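Local coordinates for probable outer membrane protein (PDB 3DWO) that forms an outer-membrane beta barrel that probably carries long-chain fatty acids or other hydrophobic compounds across the membrane, at residues 155-159 with 218-222; 392-397 with 438-442. All coordinates share one frame; numbering follows the deposited sequence.

Contact 1: residues 155-159 with 218-222; sequences NDNFS and AVWKP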
loop_
_atom_site.group_PDB
_atom_site.type_symbol
_atom_site.label_atom_id
_atom_site.label_comp_id
_atom_site.label_asym_id
_atom_site.label_seq_id
_atom_site.Cartn_x
_atom_site.Cartn_y
_atom_site.Cartn_z
ATOM N N ASN A 155 26.115 -2.953 -24.621
ATOM C CA ASN A 155 27.564 -2.811 -24.492
ATOM C C ASN A 155 27.947 -3.434 -23.166
ATOM O O ASN A 155 27.105 -3.996 -22.467
ATOM C CB ASN A 155 27.991 -1.338 -24.448
ATOM C CG ASN A 155 27.663 -0.595 -25.715
ATOM O OD1 ASN A 155 27.921 -1.081 -26.815
ATOM N ND2 ASN A 155 27.102 0.600 -25.572
ATOM N N ASP A 156 29.221 -3.319 -22.814
ATOM C CA ASP A 156 29.697 -3.846 -21.549
ATOM C C ASP A 156 29.508 -2.734 -20.527
ATOM O O ASP A 156 29.896 -2.862 -19.367
ATOM C CB ASP A 156 31.176 -4.224 -21.657
ATOM C CG ASP A 156 31.442 -5.224 -22.769
ATOM O OD1 ASP A 156 30.854 -6.328 -22.733
ATOM O OD2 ASP A 156 32.237 -4.907 -23.680
ATOM N N ASN A 157 28.900 -1.638 -20.977
ATOM C CA ASN A 157 28.652 -0.480 -20.121
ATOM C C ASN A 157 27.190 -0.040 -20.166
ATOM O O ASN A 157 26.810 0.934 -19.515
ATOM C CB ASN A 157 29.525 0.699 -20.561
ATOM C CG ASN A 157 30.960 0.298 -20.821
ATOM O OD1 ASN A 157 31.629 -0.263 -19.950
ATOM N ND2 ASN A 157 31.442 0.580 -22.027
ATOM N N PHE A 158 26.372 -0.755 -20.931
ATOM C CA PHE A 158 24.972 -0.383 -21.058
ATOM C C PHE A 158 24.072 -1.554 -21.436
ATOM O O PHE A 158 24.446 -2.415 -22.231
ATOM C CB PHE A 158 24.834 0.717 -22.110
ATOM C CG PHE A 158 23.466 1.317 -22.178
ATOM C CD1 PHE A 158 23.022 2.180 -21.183
ATOM C CD2 PHE A 158 22.618 1.024 -23.238
ATOM C CE1 PHE A 158 21.750 2.744 -21.242
ATOM C CE2 PHE A 158 21.345 1.582 -23.306
ATOM C CZ PHE A 158 20.910 2.443 -22.308
ATOM N N SER A 159 22.877 -1.572 -20.860
ATOM C CA SER A 159 21.911 -2.624 -21.135
ATOM C C SER A 159 20.501 -2.095 -20.938
ATOM O O SER A 159 20.294 -1.059 -20.306
ATOM C CB SER A 159 22.139 -3.823 -20.210
ATOM O OG SER A 159 21.910 -3.482 -18.854
ATOM N N ALA A 218 17.041 0.612 -17.644
ATOM C CA ALA A 218 18.308 0.775 -18.330
ATOM C C ALA A 218 19.399 0.885 -17.279
ATOM O O ALA A 218 19.184 1.449 -16.208
ATOM C CB ALA A 218 18.277 2.029 -19.192
ATOM N N VAL A 219 20.564 0.324 -17.583
ATOM C CA VAL A 219 21.700 0.374 -16.675
ATOM C C VAL A 219 22.921 0.865 -17.438
ATOM O O VAL A 219 23.140 0.489 -18.592
ATOM C CB VAL A 219 22.010 -1.010 -16.070
ATOM C CG1 VAL A 219 23.353 -0.981 -15.360
ATOM C CG2 VAL A 219 20.915 -1.403 -15.094
ATOM N N TRP A 220 23.706 1.712 -16.781
ATOM C CA TRP A 220 24.907 2.278 -17.372
ATOM C C TRP A 220 26.062 2.197 -16.380
ATOM O O TRP A 220 25.997 2.779 -15.295
ATOM C CB TRP A 220 24.641 3.733 -17.768
ATOM C CG TRP A 220 25.815 4.449 -18.359
ATOM C CD1 TRP A 220 26.691 3.964 -19.290
ATOM C CD2 TRP A 220 26.200 5.809 -18.117
ATOM N NE1 TRP A 220 27.592 4.939 -19.646
ATOM C CE2 TRP A 220 27.315 6.081 -18.942
ATOM C CE3 TRP A 220 25.709 6.826 -17.287
ATOM C CZ2 TRP A 220 27.948 7.331 -18.961
ATOM C CZ3 TRP A 220 26.340 8.071 -17.306
ATOM C CH2 TRP A 220 27.448 8.310 -18.139
ATOM N N LYS A 221 27.106 1.459 -16.748
ATOM C CA LYS A 221 28.286 1.312 -15.896
ATOM C C LYS A 221 29.428 2.113 -16.516
ATOM O O LYS A 221 30.205 1.592 -17.314
ATOM C CB LYS A 221 28.688 -0.159 -15.779
ATOM C CG LYS A 221 27.570 -1.066 -15.304
ATOM C CD LYS A 221 28.075 -2.465 -14.972
ATOM C CE LYS A 221 28.754 -2.512 -13.607
ATOM N NZ LYS A 221 29.938 -1.605 -13.504
ATOM N N PRO A 222 29.538 3.397 -16.154
ATOM C CA PRO A 222 30.583 4.274 -16.682
ATOM C C PRO A 222 32.017 3.908 -16.328
ATOM O O PRO A 222 32.881 3.879 -17.205
ATOM C CB PRO A 222 30.206 5.643 -16.117
ATOM C CG PRO A 222 28.736 5.545 -15.918
ATOM C CD PRO A 222 28.589 4.168 -15.337
#
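Ser159 and Val219 form an antiparallel hydrogen-bonded pair: Ser159 N reaches Val219 O over 3.1 Å, and Val219 N returns a bond to Ser159 O. One residue closer to the strand ends, Phe158 and Trp220 are a non-hydrogen-bonded pair. Beyond them Lys221 N still closes on Asn157 O at 2.8 Å, coming from above the carbonyl plane, where both chains have already left the strands. Both rings set a CD1 carbon against a partner carbonyl. With CG anti to its N (chi1 -171°), Phe158 lays CD1 3.1 Å from Val219 O. Trp220 CB lies at the edge of the Phe158 ring, 4.1 Å from CD1. Trp220 brings its own CD1 to 3.0 Å from Asn157 O, which lies at the indole edge, while Pro222 CG sits over one face of the ring. On the other side of the sheet compact residues fit: Ser159 OG meets Val219 CB at 3.7 Å and is hydrogen-bonded to Ala35 O. There Ala35, Ala36, Ala38 and Phe39 of the N-terminal segment pack closely against the wall. The Phe158 and Trp220 face is then the outer one, where aromatic rings near a barrel's end probably meet the membrane border. Strand 226-248 continues the wall beyond Val219 and Trp220.

Contact 2: residues 392-397 with 438-442; sequences MPELSI and SATYD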
loop_
_atom_site.group_PDB
_atom_site.type_symbol
_atom_site.label_atom_id
_atom_site.label_comp_id
_atom_site.label_asym_id
_atom_site.label_seq_id
_atom_site.Cartn_x
_atom_site.Cartn_y
_atom_site.Cartn_z
ATOM N N MET A 392 29.050 -25.219 1.600
ATOM C CA MET A 392 27.879 -25.302 0.744
ATOM C C MET A 392 28.124 -24.905 -0.704
ATOM O O MET A 392 28.889 -23.977 -0.987
ATOM C CB MET A 392 26.745 -24.434 1.298
ATOM C CG MET A 392 25.402 -24.692 0.635
ATOM S SD MET A 392 24.716 -26.319 1.052
ATOM C CE MET A 392 23.066 -26.194 0.334
ATOM N N PRO A 393 27.480 -25.623 -1.643
ATOM C CA PRO A 393 27.574 -25.392 -3.085
ATOM C C PRO A 393 26.979 -24.034 -3.432
ATOM O O PRO A 393 26.452 -23.834 -4.526
ATOM C CB PRO A 393 26.776 -26.558 -3.669
ATOM C CG PRO A 393 27.051 -27.656 -2.688
ATOM C CD PRO A 393 26.828 -26.918 -1.383
ATOM N N GLU A 394 27.070 -23.116 -2.473
ATOM C CA GLU A 394 26.568 -21.759 -2.607
ATOM C C GLU A 394 25.131 -21.530 -2.197
ATOM O O GLU A 394 24.207 -21.586 -3.007
ATOM C CB GLU A 394 26.801 -21.220 -4.023
ATOM C CG GLU A 394 28.187 -20.629 -4.184
ATOM C CD GLU A 394 28.743 -20.125 -2.858
ATOM O OE1 GLU A 394 29.085 -20.967 -1.996
ATOM O OE2 GLU A 394 28.826 -18.890 -2.672
ATOM N N LEU A 395 24.973 -21.275 -0.908
ATOM C CA LEU A 395 23.687 -21.000 -0.302
ATOM C C LEU A 395 23.969 -19.889 0.698
ATOM O O LEU A 395 24.778 -20.058 1.611
ATOM C CB LEU A 395 23.157 -22.255 0.403
ATOM C CG LEU A 395 21.882 -22.239 1.260
ATOM C CD1 LEU A 395 22.258 -22.149 2.715
ATOM C CD2 LEU A 395 20.965 -21.098 0.859
ATOM N N SER A 396 23.336 -18.740 0.505
ATOM C CA SER A 396 23.542 -17.623 1.411
ATOM C C SER A 396 22.271 -17.274 2.170
ATOM O O SER A 396 21.161 -17.410 1.655
ATOM C CB SER A 396 24.045 -16.399 0.642
ATOM O OG SER A 396 23.125 -16.014 -0.359
ATOM N N ILE A 397 22.450 -16.834 3.409
ATOM C CA ILE A 397 21.336 -16.458 4.261
ATOM C C ILE A 397 21.492 -14.994 4.632
ATOM O O ILE A 397 22.602 -14.534 4.909
ATOM C CB ILE A 397 21.320 -17.280 5.559
ATOM C CG1 ILE A 397 21.398 -18.769 5.229
ATOM C CG2 ILE A 397 20.059 -16.970 6.359
ATOM C CD1 ILE A 397 20.255 -19.272 4.378
ATOM N N SER A 438 16.028 -14.141 4.174
ATOM C CA SER A 438 16.030 -14.727 2.836
ATOM C C SER A 438 17.095 -15.793 2.631
ATOM O O SER A 438 18.095 -15.842 3.342
ATOM C CB SER A 438 16.237 -13.648 1.773
ATOM O OG SER A 438 17.572 -13.177 1.799
ATOM N N ALA A 439 16.868 -16.640 1.637
ATOM C CA ALA A 439 17.797 -17.702 1.288
ATOM C C ALA A 439 18.062 -17.555 -0.198
ATOM O O ALA A 439 17.133 -17.563 -1.002
ATOM C CB ALA A 439 17.185 -19.063 1.582
ATOM N N THR A 440 19.328 -17.401 -0.559
ATOM C CA THR A 440 19.703 -17.243 -1.956
ATOM C C THR A 440 20.539 -18.435 -2.399
ATOM O O THR A 440 21.545 -18.764 -1.768
ATOM C CB THR A 440 20.525 -15.962 -2.165
ATOM O OG1 THR A 440 19.835 -14.849 -1.580
ATOM C CG2 THR A 440 20.737 -15.708 -3.647
ATOM N N TYR A 441 20.120 -19.084 -3.480
ATOM C CA TYR A 441 20.846 -20.235 -3.986
ATOM C C TYR A 441 21.488 -19.932 -5.331
ATOM O O TYR A 441 20.806 -19.753 -6.340
ATOM C CB TYR A 441 19.917 -21.444 -4.106
ATOM C CG TYR A 441 20.662 -22.746 -4.298
ATOM C CD1 TYR A 441 21.692 -23.112 -3.431
ATOM C CD2 TYR A 441 20.340 -23.613 -5.341
ATOM C CE1 TYR A 441 22.383 -24.306 -3.597
ATOM C CE2 TYR A 441 21.025 -24.814 -5.516
ATOM C CZ TYR A 441 22.046 -25.153 -4.640
ATOM O OH TYR A 441 22.735 -26.334 -4.810
ATOM N N ASP A 442 22.814 -19.873 -5.331
ATOM C CA ASP A 442 23.576 -19.586 -6.536
ATOM C C ASP A 442 23.948 -20.876 -7.259
ATOM O O ASP A 442 25.126 -21.165 -7.458
ATOM C CB ASP A 442 24.851 -18.821 -6.173
ATOM C CG ASP A 442 25.637 -18.390 -7.393
ATOM O OD1 ASP A 442 25.161 -17.485 -8.109
ATOM O OD2 ASP A 442 26.722 -18.962 -7.641
HETATM O O HOH W 1 19.987 -14.688 1.002
#
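Met392 reaches across to Tyr441 with its methyl CE, 4.4 Å from ring atom CE1, a loose apolar touch in the loop just before the strand. Pro393 follows, its CB near the phenol OH, and shapes the turn into the strand. Glu394, with a positive phi of 89°, presents its carbonyl to the other strand: O accepts from Asp442 N at 3.2 Å, the donor lying well above the carbonyl plane, and also lies 3.0 Å from Tyr441 CD1. Its side chain runs alongside that of Asp442, CB to CB 3.8 Å, the two carboxylate planes turned 77° apart. The like charges probably disfavour closer approach, and a salt bridge from Asp442 OD1 to Lys42 probably offsets them.

From Leu395 the chain is true strand, and the antiparallel pairing of 395-411 with 423-441 is the last hairpin of the FadL-type barrel, whose closing seam is made by 423-441 against 44-63. Leu395 puts CB at the edge of the Tyr441 ring, while its CD2 lies 3.6 Å from Thr440 O and only loosely by the Ala439 methyl.

Ser396 and Thr440 are a hydrogen-bonded pair with straight bonds of 2.9 Å each way, Ser396 N to Thr440 O and Thr440 N to Ser396 O. Hydroxyl residues suit this face because they find bonding partners there. Ser396 OG packs 3.2 Å from Thr440 CB and makes a weak bond to Thr440 O. A water donates to Ser396 O and is also bonded to Thr440 OG1 and Ser438 OG, hydroxyls that are held in turn by Gln46 and Thr10. Ile397, beside Ala439, folds CD1 to within 4.2 Å of Ala439 CB, the longer branch of isoleucine reaching the short alanine methyl, and Phe389 lies against it.

How the contacts relate
Both contacts pair antiparallel strands of the same barrel wall near the loops at one end, but they share no strand: contact 1 joins 158-177 with 201-220, and contact 2 joins 395-411 with 423-441. Their centres lie about 27 Å apart, their nearest atoms about 16 Å. Contact 1 is partly buried, its compact inward residues covered by the N-terminal segment, and aromatic rings take the other face. Contact 2 is more of a surface contact and more polar: hydroxyls share a water with the backbone, and a carboxylate pair stands by the loop. Apolar and aromatic side chains again occupy the second face. Each interior face is nevertheless tied to the N-terminal region by a serine hydroxyl.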